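Side-chain contacts in hypothetical protein (Nitrosomonas europaea, PDB 2IN3), which is probably a thiol-disulfide oxidoreductase of the DsbA family, FrnE-like subfamily, and a putative protein disulfide isomerase: residues A[26-29]-A[30-33]; A[54-57]-A[58-62]; A[142-145]-A[146-150]. One frame throughout, in Å; residues are numbered along the deposited sequence.

All three contacts are local, between side chains a few residues apart, and they lie well separated in the chain. Contact 1 sits inside helix 19-35 and is partly buried: its isoleucines and valine face the sheet and the neighbouring helices, while its polar side chains look outward. Contacts 2 and 3 instead mark helix starts, where a loop enters helix 58-75 and helix 146-154. Contact 2 is a surface contact, with leucine methyls resting on the aliphatic parts of charged side chains; contact 3 combines a buried isoleucine and phenylalanine with an exposed proline-arginine pair. Contacts 1 and 2 lie on opposite sides of the chain's centre, their own centres about 32 Å apart.

Contact 1: A[26-29]-A[30-33]; sequences PVIE and NIRQ. With EDO (1,2-ethanediol), chain E.
Pro-26 opens this run of helix 19-35 by giving its carbonyl O to Asn-30 N, 3.2 Å away. Val-27 follows with a shorter bond, its O to Ile-31 N at 2.9 Å, and with an apolar touch one turn on: its CG1 lies 4.0 Å from Ile-31 CD1. Ile-28 reaches the same methyl from another direction, CD1 to CD1 of Ile-31 at 4.0 Å, because its CG1 is anti to the backbone N (chi1 -167°). Its O accepts Arg-32 N, and Arg-32 CG lies 3.2 Å from Ile-28 O. A 1,2-ethanediol molecule lies over one face of the Arg-32 guanidinium, off centre. Glu-29, extended, brings OE2 to 3.0 Å from Gln-33 NE2, with carboxylate and amide planes turned 68° apart, while its O takes Gln-33 N. Val-27 and Ile-31 pack on helix 198-211, and Ile-28 and Ile-31 on strand 9-14. The arrangement is the i to i+3 and i to i+4 pattern of an alpha-helix with one buried face, here the helix of the beta-alpha-beta unit of a thioredoxin fold.

Contact 2: A[54-57]-A[58-62]; sequences TPLL and PEKRA
This is a helix-start contact on the protein surface, where the loop after strand 40-45 turns into helix 58-75 and Leu-56 folds back against the first turn. Leu-57 occupies the N-cap position, and its carbonyl O accepts Arg-61 N at 2.8 Å, with an N-H...O angle of 162°; this bond closes the first turn of the helix. Pro-58, with no N-H to offer, begins the helix, a common place for proline. Its CD lies 3.5 Å from Leu-57 CB, tighter than usual carbon contact, as the peptide link between the two residues imposes, and one methyl of Leu-57, CD2, also borders that ring atom.

Leu-56 carries the side-chain contact with Lys-60 and Arg-61, its forked end straddling these two residues of the helix. Placing CG anti to the backbone N (chi1 -173°) swings the fork to the helix: CD1 meets Lys-60 CG at 3.6 Å, and CD2 meets Arg-61 CB at 3.9 Å. The leucine crosses both chains at about a right angle, touching mainly the aliphatic carbons near the backbone. Beyond these carbons the charged ends turn elsewhere. Lys-60 bends at chi2 and chi3, and its NZ bonds to Gln-63 OE1 further along the helix. Arg-61 stays extended as far as NE and grips the loop at 84-85, NE to Leu-85 O and NH2 to Ala-84 O.

Backbone hydrogen bonds join Leu-56 to Phe-89, so the entry to helix 58-75 is tied to the chain leading into helix 94-106.

Contact 3: A[142-145]-A[146-150]; sequences LGIP and ESRFT
Arg-148 wraps back from the first turn of helix 146-154 over Pro-145. Its CB lies 3.6 Å from Pro-145 O, and with CG anti to the carbonyl carbon (chi1 -71°) the chain heads for the proline ring. CD then rests 3.6 Å from Pro-145 CD and almost as near to the ring's CG. A bend at chi3 turns the guanidinium back along the loop, bringing NH1 to 3.3 Å from Pro-145 CD, which meets the guanidinium at its edge, near its plane. The same NH1 lies 3.9 Å from Ile-144 CG2, reached obliquely, and has a long, weak ion pair with Glu-107.

Pro-145 holds the N-cap position, and its O is gripped by two backbone donors. Phe-149 N approaches at 3.0 Å in the carbonyl plane and nearly straight, with an N-H...O angle of 170°; Arg-148 N comes in at 2.9 Å, well above the plane. Pro-145 CB also borders Ser-147 OG. Ile-144 adds an apolar touch, its CG2 lying 4.1 Å from Phe-149 CB.

The loop itself starts as a Schellman motif: Gly-143, at positive phi, is the C-prime residue that ends helix 132-141, with Ile-144 N bonded to Ala-139 O and Gly-143 N to Val-140 O. The short loop 142-145 thus joins helix 132-141 to helix 146-154. Ile-144 packs on Val-103 and Ile-106 of helix 94-106, while Phe-149 touches Ser-102 of that helix and also Leu-132, Lys-136 and Ala-139 of helix 132-141.

Contact 1: A[26-29]-A[30-33]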
ATOM      1  N   PRO A  26       0.845   2.286 -10.855  1.00 47.27           N
ATOM      2  CA  PRO A  26       0.499   3.241 -11.919  1.00 46.44           C
ATOM      3  C   PRO A  26      -1.004   3.510 -12.067  1.00 46.06           C
ATOM      4  O   PRO A  26      -1.395   4.596 -12.506  1.00 44.90           O
ATOM      5  CB  PRO A  26       1.035   2.560 -13.185  1.00 46.57           C
ATOM      6  CG  PRO A  26       2.160   1.701 -12.695  1.00 46.06           C
ATOM      7  CD  PRO A  26       1.596   1.133 -11.409  1.00 47.52           C
ATOM      8  N   VAL A  27      -1.842   2.523 -11.732  1.00 45.94           N
ATOM      9  CA  VAL A  27      -3.292   2.644 -11.915  1.00 44.47           C
ATOM     10  C   VAL A  27      -3.849   3.573 -10.832  1.00 44.22           C
ATOM     11  O   VAL A  27      -4.601   4.518 -11.104  1.00 43.66           O
ATOM     12  CB  VAL A  27      -3.972   1.258 -11.807  1.00 45.01           C
ATOM     13  CG1 VAL A  27      -5.518   1.391 -11.921  1.00 45.79           C
ATOM     14  CG2 VAL A  27      -3.400   0.309 -12.866  1.00 46.62           C
ATOM     15  N   ILE A  28      -3.476   3.329  -9.589  1.00 44.67           N
ATOM     16  CA  ILE A  28      -3.948   4.220  -8.519  1.00 45.98           C
ATOM     17  C   ILE A  28      -3.375   5.648  -8.645  1.00 45.14           C
ATOM     18  O   ILE A  28      -4.065   6.630  -8.324  1.00 44.81           O
ATOM     19  CB  ILE A  28      -3.781   3.574  -7.080  1.00 47.08           C
ATOM     20  CG1 ILE A  28      -4.579   4.388  -6.022  1.00 47.20           C
ATOM     21  CG2 ILE A  28      -2.298   3.511  -6.700  1.00 46.73           C
ATOM     22  CD1 ILE A  28      -6.127   4.368  -6.267  1.00 44.69           C
ATOM     23  N   GLU A  29      -2.153   5.792  -9.184  1.00 45.81           N
ATOM     24  CA  GLU A  29      -1.603   7.135  -9.494  1.00 46.10           C
ATOM     25  C   GLU A  29      -2.538   7.883 -10.496  1.00 44.72           C
ATOM     26  O   GLU A  29      -2.878   9.065 -10.299  1.00 43.85           O
ATOM     27  CB  GLU A  29      -0.176   7.055 -10.073  1.00 46.10           C
ATOM     28  CG  GLU A  29       0.442   8.435 -10.513  1.00 47.93           C
ATOM     29  CD  GLU A  29       1.671   8.325 -11.483  1.00 49.07           C
ATOM     30  OE1 GLU A  29       2.170   7.196 -11.729  1.00 56.16           O
ATOM     31  OE2 GLU A  29       2.133   9.384 -12.012  1.00 53.58           O
ATOM     32  N   ASN A  30      -2.909   7.201 -11.570  1.00 44.08           N
ATOM     33  CA  ASN A  30      -3.801   7.799 -12.563  1.00 44.93           C
ATOM     34  C   ASN A  30      -5.158   8.159 -11.980  1.00 44.51           C
ATOM     35  O   ASN A  30      -5.685   9.248 -12.238  1.00 43.96           O
ATOM     36  CB  ASN A  30      -3.968   6.912 -13.795  1.00 44.93           C
ATOM     37  CG  ASN A  30      -4.627   7.675 -14.962  1.00 50.40           C
ATOM     38  OD1 ASN A  30      -5.853   7.815 -15.036  1.00 54.24           O
ATOM     39  ND2 ASN A  30      -3.799   8.210 -15.858  1.00 55.11           N
ATOM     40  N   ILE A  31      -5.714   7.247 -11.170  1.00 44.41           N
ATOM     41  CA  ILE A  31      -6.996   7.492 -10.503  1.00 44.77           C
ATOM     42  C   ILE A  31      -6.910   8.756  -9.622  1.00 44.94           C
ATOM     43  O   ILE A  31      -7.751   9.664  -9.724  1.00 44.15           O
ATOM     44  CB  ILE A  31      -7.419   6.263  -9.661  1.00 45.65           C
ATOM     45  CG1 ILE A  31      -7.766   5.087 -10.566  1.00 44.16           C
ATOM     46  CG2 ILE A  31      -8.655   6.612  -8.774  1.00 46.89           C
ATOM     47  CD1 ILE A  31      -7.882   3.729  -9.779  1.00 46.73           C
ATOM     48  N   ARG A  32      -5.889   8.816  -8.772  1.00 44.83           N
ATOM     49  CA  ARG A  32      -5.610  10.046  -7.978  1.00 47.92           C
ATOM     50  C   ARG A  32      -5.477  11.271  -8.834  1.00 48.31           C
ATOM     51  O   ARG A  32      -5.934  12.349  -8.465  1.00 50.61           O
ATOM     52  CB  ARG A  32      -4.319   9.911  -7.149  1.00 46.78           C
ATOM     53  CG  ARG A  32      -4.415   8.854  -6.079  1.00 49.58           C
ATOM     54  CD  ARG A  32      -3.135   8.777  -5.294  1.00 47.30           C
ATOM     55  NE  ARG A  32      -2.924  10.026  -4.607  1.00 53.41           N
ATOM     56  CZ  ARG A  32      -1.836  10.762  -4.673  1.00 52.39           C
ATOM     57  NH1 ARG A  32      -0.786  10.377  -5.386  1.00 57.05           N
ATOM     58  NH2 ARG A  32      -1.801  11.880  -4.006  1.00 51.63           N
ATOM     59  N   GLN A  33      -4.793  11.154  -9.960  1.00 49.48           N
ATOM     60  CA  GLN A  33      -4.608  12.323 -10.801  1.00 50.27           C
ATOM     61  C   GLN A  33      -5.958  12.767 -11.389  1.00 48.27           C
ATOM     62  O   GLN A  33      -6.230  13.961 -11.424  1.00 50.03           O
ATOM     63  CB  GLN A  33      -3.568  12.050 -11.894  1.00 50.35           C
ATOM     64  CG  GLN A  33      -2.119  11.971 -11.332  1.00 53.90           C
ATOM     65  CD  GLN A  33      -1.065  11.438 -12.331  1.00 55.71           C
ATOM     66  OE1 GLN A  33      -1.390  10.748 -13.328  1.00 62.10           O
ATOM     67  NE2 GLN A  33       0.207  11.740 -12.050  1.00 58.40           N
TER
HETATM   68  C1  EDO E 218      -2.498  13.295  -7.145  1.00 67.33           C
HETATM   69  O1  EDO E 218      -1.698  13.633  -8.276  1.00 65.38           O
HETATM   70  C2  EDO E 218      -3.648  14.292  -7.005  1.00 67.81           C
HETATM   71  O2  EDO E 218      -3.807  14.963  -8.259  1.00 68.66           O

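Contact 2: A[54-57]-A[58-62]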
ATOM      1  N   THR A  54       9.157 -15.425  11.619  1.00 51.47           N
ATOM      2  CA  THR A  54       9.790 -16.691  11.243  1.00 50.26           C
ATOM      3  C   THR A  54      10.270 -16.581   9.793  1.00 49.24           C
ATOM      4  O   THR A  54       9.636 -15.896   8.985  1.00 48.18           O
ATOM      5  CB  THR A  54       8.848 -17.927  11.425  1.00 50.29           C
ATOM      6  OG1 THR A  54       7.912 -17.999  10.339  1.00 51.28           O
ATOM      7  CG2 THR A  54       8.098 -17.875  12.760  1.00 50.41           C
ATOM      8  N   PRO A  55      11.415 -17.214   9.472  1.00 48.19           N
ATOM      9  CA  PRO A  55      11.904 -17.188   8.094  1.00 47.68           C
ATOM     10  C   PRO A  55      10.868 -17.652   7.072  1.00 46.70           C
ATOM     11  O   PRO A  55      10.010 -18.496   7.358  1.00 45.66           O
ATOM     12  CB  PRO A  55      13.103 -18.136   8.126  1.00 47.48           C
ATOM     13  CG  PRO A  55      13.580 -18.062   9.528  1.00 48.24           C
ATOM     14  CD  PRO A  55      12.343 -17.932  10.366  1.00 48.42           C
ATOM     15  N   LEU A  56      10.947 -17.048   5.895  1.00 46.97           N
ATOM     16  CA  LEU A  56      10.131 -17.409   4.752  1.00 46.25           C
ATOM     17  C   LEU A  56      10.489 -18.835   4.300  1.00 45.96           C
ATOM     18  O   LEU A  56      11.670 -19.153   4.125  1.00 45.68           O
ATOM     19  CB  LEU A  56      10.387 -16.378   3.648  1.00 47.04           C
ATOM     20  CG  LEU A  56       9.559 -16.405   2.377  1.00 46.23           C
ATOM     21  CD1 LEU A  56       8.092 -16.271   2.746  1.00 47.48           C
ATOM     22  CD2 LEU A  56      10.011 -15.308   1.431  1.00 46.52           C
ATOM     23  N   LEU A  57       9.482 -19.700   4.162  1.00 45.11           N
ATOM     24  CA  LEU A  57       9.700 -21.076   3.701  1.00 44.03           C
ATOM     25  C   LEU A  57       9.862 -21.159   2.172  1.00 43.52           C
ATOM     26  O   LEU A  57       9.280 -20.357   1.464  1.00 42.89           O
ATOM     27  CB  LEU A  57       8.570 -21.988   4.183  1.00 44.41           C
ATOM     28  CG  LEU A  57       8.602 -22.401   5.670  1.00 44.89           C
ATOM     29  CD1 LEU A  57       7.208 -22.811   6.145  1.00 46.43           C
ATOM     30  CD2 LEU A  57       9.616 -23.515   5.967  1.00 45.62           C
ATOM     31  N   PRO A  58      10.655 -22.135   1.666  1.00 43.11           N
ATOM     32  CA  PRO A  58      10.980 -22.227   0.231  1.00 42.82           C
ATOM     33  C   PRO A  58       9.770 -22.266  -0.699  1.00 42.82           C
ATOM     34  O   PRO A  58       9.791 -21.589  -1.723  1.00 43.18           O
ATOM     35  CB  PRO A  58      11.759 -23.544   0.122  1.00 42.63           C
ATOM     36  CG  PRO A  58      12.313 -23.769   1.483  1.00 42.95           C
ATOM     37  CD  PRO A  58      11.302 -23.216   2.434  1.00 42.90           C
ATOM     38  N   GLU A  59       8.756 -23.067  -0.358  1.00 42.93           N
ATOM     39  CA  GLU A  59       7.522 -23.193  -1.155  1.00 42.64           C
ATOM     40  C   GLU A  59       6.787 -21.875  -1.242  1.00 41.69           C
ATOM     41  O   GLU A  59       6.295 -21.480  -2.316  1.00 40.30           O
ATOM     42  CB  GLU A  59       6.583 -24.215  -0.517  1.00 43.23           C
ATOM     43  CG  GLU A  59       6.726 -25.616  -1.047  1.00 46.77           C
ATOM     44  CD  GLU A  59       6.236 -26.662  -0.057  1.00 51.17           C
ATOM     45  OE1 GLU A  59       5.504 -26.294   0.893  1.00 55.01           O
ATOM     46  OE2 GLU A  59       6.592 -27.848  -0.216  1.00 51.75           O
ATOM     47  N   LYS A  60       6.705 -21.201  -0.098  1.00 40.99           N
ATOM     48  CA  LYS A  60       6.057 -19.894  -0.023  1.00 41.02           C
ATOM     49  C   LYS A  60       6.859 -18.862  -0.812  1.00 40.34           C
ATOM     50  O   LYS A  60       6.291 -18.038  -1.544  1.00 39.60           O
ATOM     51  CB  LYS A  60       5.834 -19.474   1.455  1.00 41.61           C
ATOM     52  CG  LYS A  60       5.202 -18.074   1.638  1.00 44.87           C
ATOM     53  CD  LYS A  60       3.830 -17.934   0.965  1.00 49.62           C
ATOM     54  CE  LYS A  60       2.808 -18.914   1.577  1.00 55.13           C
ATOM     55  NZ  LYS A  60       1.551 -19.046   0.752  1.00 58.82           N
ATOM     56  N   ARG A  61       8.182 -18.909  -0.691  1.00 39.91           N
ATOM     57  CA  ARG A  61       9.027 -17.987  -1.477  1.00 40.04           C
ATOM     58  C   ARG A  61       8.799 -18.180  -2.996  1.00 39.08           C
ATOM     59  O   ARG A  61       8.704 -17.218  -3.739  1.00 39.40           O
ATOM     60  CB  ARG A  61      10.501 -18.202  -1.114  1.00 40.20           C
ATOM     61  CG  ARG A  61      11.492 -17.371  -1.895  1.00 41.11           C
ATOM     62  CD  ARG A  61      12.970 -17.783  -1.572  1.00 41.21           C
ATOM     63  NE  ARG A  61      13.871 -16.994  -2.415  1.00 44.05           N
ATOM     64  CZ  ARG A  61      14.288 -17.368  -3.624  1.00 48.53           C
ATOM     65  NH1 ARG A  61      13.930 -18.558  -4.128  1.00 49.61           N
ATOM     66  NH2 ARG A  61      15.077 -16.563  -4.333  1.00 47.48           N
ATOM     67  N   ALA A  62       8.719 -19.425  -3.442  1.00 38.96           N
ATOM     68  CA  ALA A  62       8.482 -19.688  -4.875  1.00 40.07           C
ATOM     69  C   ALA A  62       7.114 -19.159  -5.328  1.00 40.66           C
ATOM     70  O   ALA A  62       6.977 -18.655  -6.442  1.00 41.32           O
ATOM     71  CB  ALA A  62       8.633 -21.161  -5.189  1.00 39.60           C
TER

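Contact 3: A[142-145]-A[146-150]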
ATOM      1  N   LEU A 142      11.800  12.309   0.891  1.00 43.33           N
ATOM      2  CA  LEU A 142      10.539  13.005   0.609  1.00 43.16           C
ATOM      3  C   LEU A 142      10.362  14.310   1.412  1.00 43.65           C
ATOM      4  O   LEU A 142       9.295  14.928   1.389  1.00 43.81           O
ATOM      5  CB  LEU A 142       9.375  12.061   0.869  1.00 43.80           C
ATOM      6  CG  LEU A 142       9.294  11.032  -0.262  1.00 43.27           C
ATOM      7  CD1 LEU A 142       8.382   9.912   0.176  1.00 45.40           C
ATOM      8  CD2 LEU A 142       8.782  11.686  -1.524  1.00 42.35           C
ATOM      9  N   GLY A 143      11.401  14.713   2.116  1.00 42.47           N
ATOM     10  CA  GLY A 143      11.376  16.003   2.806  1.00 43.18           C
ATOM     11  C   GLY A 143      10.838  15.914   4.226  1.00 43.69           C
ATOM     12  O   GLY A 143      10.611  16.942   4.871  1.00 44.28           O
ATOM     13  N   ILE A 144      10.676  14.696   4.733  1.00 44.03           N
ATOM     14  CA  ILE A 144      10.260  14.494   6.120  1.00 45.24           C
ATOM     15  C   ILE A 144      11.486  14.200   6.989  1.00 45.88           C
ATOM     16  O   ILE A 144      12.087  13.127   6.862  1.00 45.46           O
ATOM     17  CB  ILE A 144       9.245  13.354   6.242  1.00 44.89           C
ATOM     18  CG1 ILE A 144       8.055  13.618   5.321  1.00 45.21           C
ATOM     19  CG2 ILE A 144       8.795  13.212   7.699  1.00 46.12           C
ATOM     20  CD1 ILE A 144       7.052  12.482   5.242  1.00 44.42           C
ATOM     21  N   PRO A 145      11.865  15.157   7.881  1.00 47.05           N
ATOM     22  CA  PRO A 145      13.045  14.968   8.728  1.00 47.83           C
ATOM     23  C   PRO A 145      12.887  13.778   9.664  1.00 48.57           C
ATOM     24  O   PRO A 145      11.790  13.502  10.115  1.00 48.44           O
ATOM     25  CB  PRO A 145      13.122  16.271   9.551  1.00 48.07           C
ATOM     26  CG  PRO A 145      12.253  17.250   8.837  1.00 48.06           C
ATOM     27  CD  PRO A 145      11.206  16.453   8.125  1.00 46.83           C
ATOM     28  N   GLU A 146      14.000  13.111   9.957  1.00 49.46           N
ATOM     29  CA  GLU A 146      14.045  11.951  10.830  1.00 50.63           C
ATOM     30  C   GLU A 146      13.571  12.294  12.246  1.00 50.68           C
ATOM     31  O   GLU A 146      13.028  11.442  12.981  1.00 50.60           O
ATOM     32  CB  GLU A 146      15.495  11.493  10.855  1.00 50.82           C
ATOM     33  CG  GLU A 146      15.834  10.296  11.722  1.00 52.86           C
ATOM     34  CD  GLU A 146      17.279   9.829  11.487  1.00 53.05           C
ATOM     35  OE1 GLU A 146      17.735   9.813  10.316  1.00 56.94           O
ATOM     36  OE2 GLU A 146      17.951   9.461  12.469  1.00 55.31           O
ATOM     37  N   SER A 147      13.803  13.552  12.632  1.00 49.96           N
ATOM     38  CA  SER A 147      13.333  14.056  13.914  1.00 49.79           C
ATOM     39  C   SER A 147      11.794  14.127  14.023  1.00 49.64           C
ATOM     40  O   SER A 147      11.257  14.153  15.143  1.00 49.13           O
ATOM     41  CB  SER A 147      13.966  15.452  14.212  1.00 49.55           C
ATOM     42  OG  SER A 147      13.410  16.387  13.219  1.00 50.27           O
ATOM     43  N   ARG A 148      11.087  14.151  12.862  1.00 49.76           N
ATOM     44  CA  ARG A 148       9.631  14.123  12.884  1.00 50.10           C
ATOM     45  C   ARG A 148       9.146  12.680  12.696  1.00 48.84           C
ATOM     46  O   ARG A 148       8.284  12.212  13.446  1.00 48.84           O
ATOM     47  CB  ARG A 148       9.022  15.095  11.849  1.00 49.56           C
ATOM     48  CG  ARG A 148       9.195  16.588  12.206  1.00 53.07           C
ATOM     49  CD  ARG A 148       9.188  17.522  10.970  1.00 53.85           C
ATOM     50  NE  ARG A 148       7.845  17.933  10.521  1.00 60.34           N
ATOM     51  CZ  ARG A 148       7.284  17.664   9.334  1.00 63.31           C
ATOM     52  NH1 ARG A 148       7.910  16.944   8.388  1.00 63.85           N
ATOM     53  NH2 ARG A 148       6.060  18.122   9.087  1.00 64.86           N
ATOM     54  N   PHE A 149       9.740  11.968  11.732  1.00 47.58           N
ATOM     55  CA  PHE A 149       9.335  10.596  11.412  1.00 46.24           C
ATOM     56  C   PHE A 149       9.559   9.570  12.520  1.00 45.82           C
ATOM     57  O   PHE A 149       8.655   8.780  12.814  1.00 44.33           O
ATOM     58  CB  PHE A 149      10.017  10.083  10.134  1.00 45.51           C
ATOM     59  CG  PHE A 149       9.640   8.660   9.791  1.00 44.99           C
ATOM     60  CD1 PHE A 149       8.472   8.400   9.092  1.00 42.77           C
ATOM     61  CD2 PHE A 149      10.432   7.587  10.205  1.00 43.78           C
ATOM     62  CE1 PHE A 149       8.092   7.072   8.774  1.00 44.30           C
ATOM     63  CE2 PHE A 149      10.064   6.273   9.900  1.00 44.78           C
ATOM     64  CZ  PHE A 149       8.892   6.018   9.181  1.00 43.76           C
ATOM     65  N   THR A 150      10.768   9.534  13.087  1.00 44.77           N
ATOM     66  CA  THR A 150      11.106   8.450  14.022  1.00 45.68           C
ATOM     67  C   THR A 150      10.253   8.425  15.316  1.00 45.66           C
ATOM     68  O   THR A 150       9.747   7.357  15.680  1.00 46.02           O
ATOM     69  CB  THR A 150      12.616   8.371  14.334  1.00 46.14           C
ATOM     70  OG1 THR A 150      13.335   8.142  13.118  1.00 45.32           O
ATOM     71  CG2 THR A 150      12.916   7.221  15.284  1.00 47.14           C
TER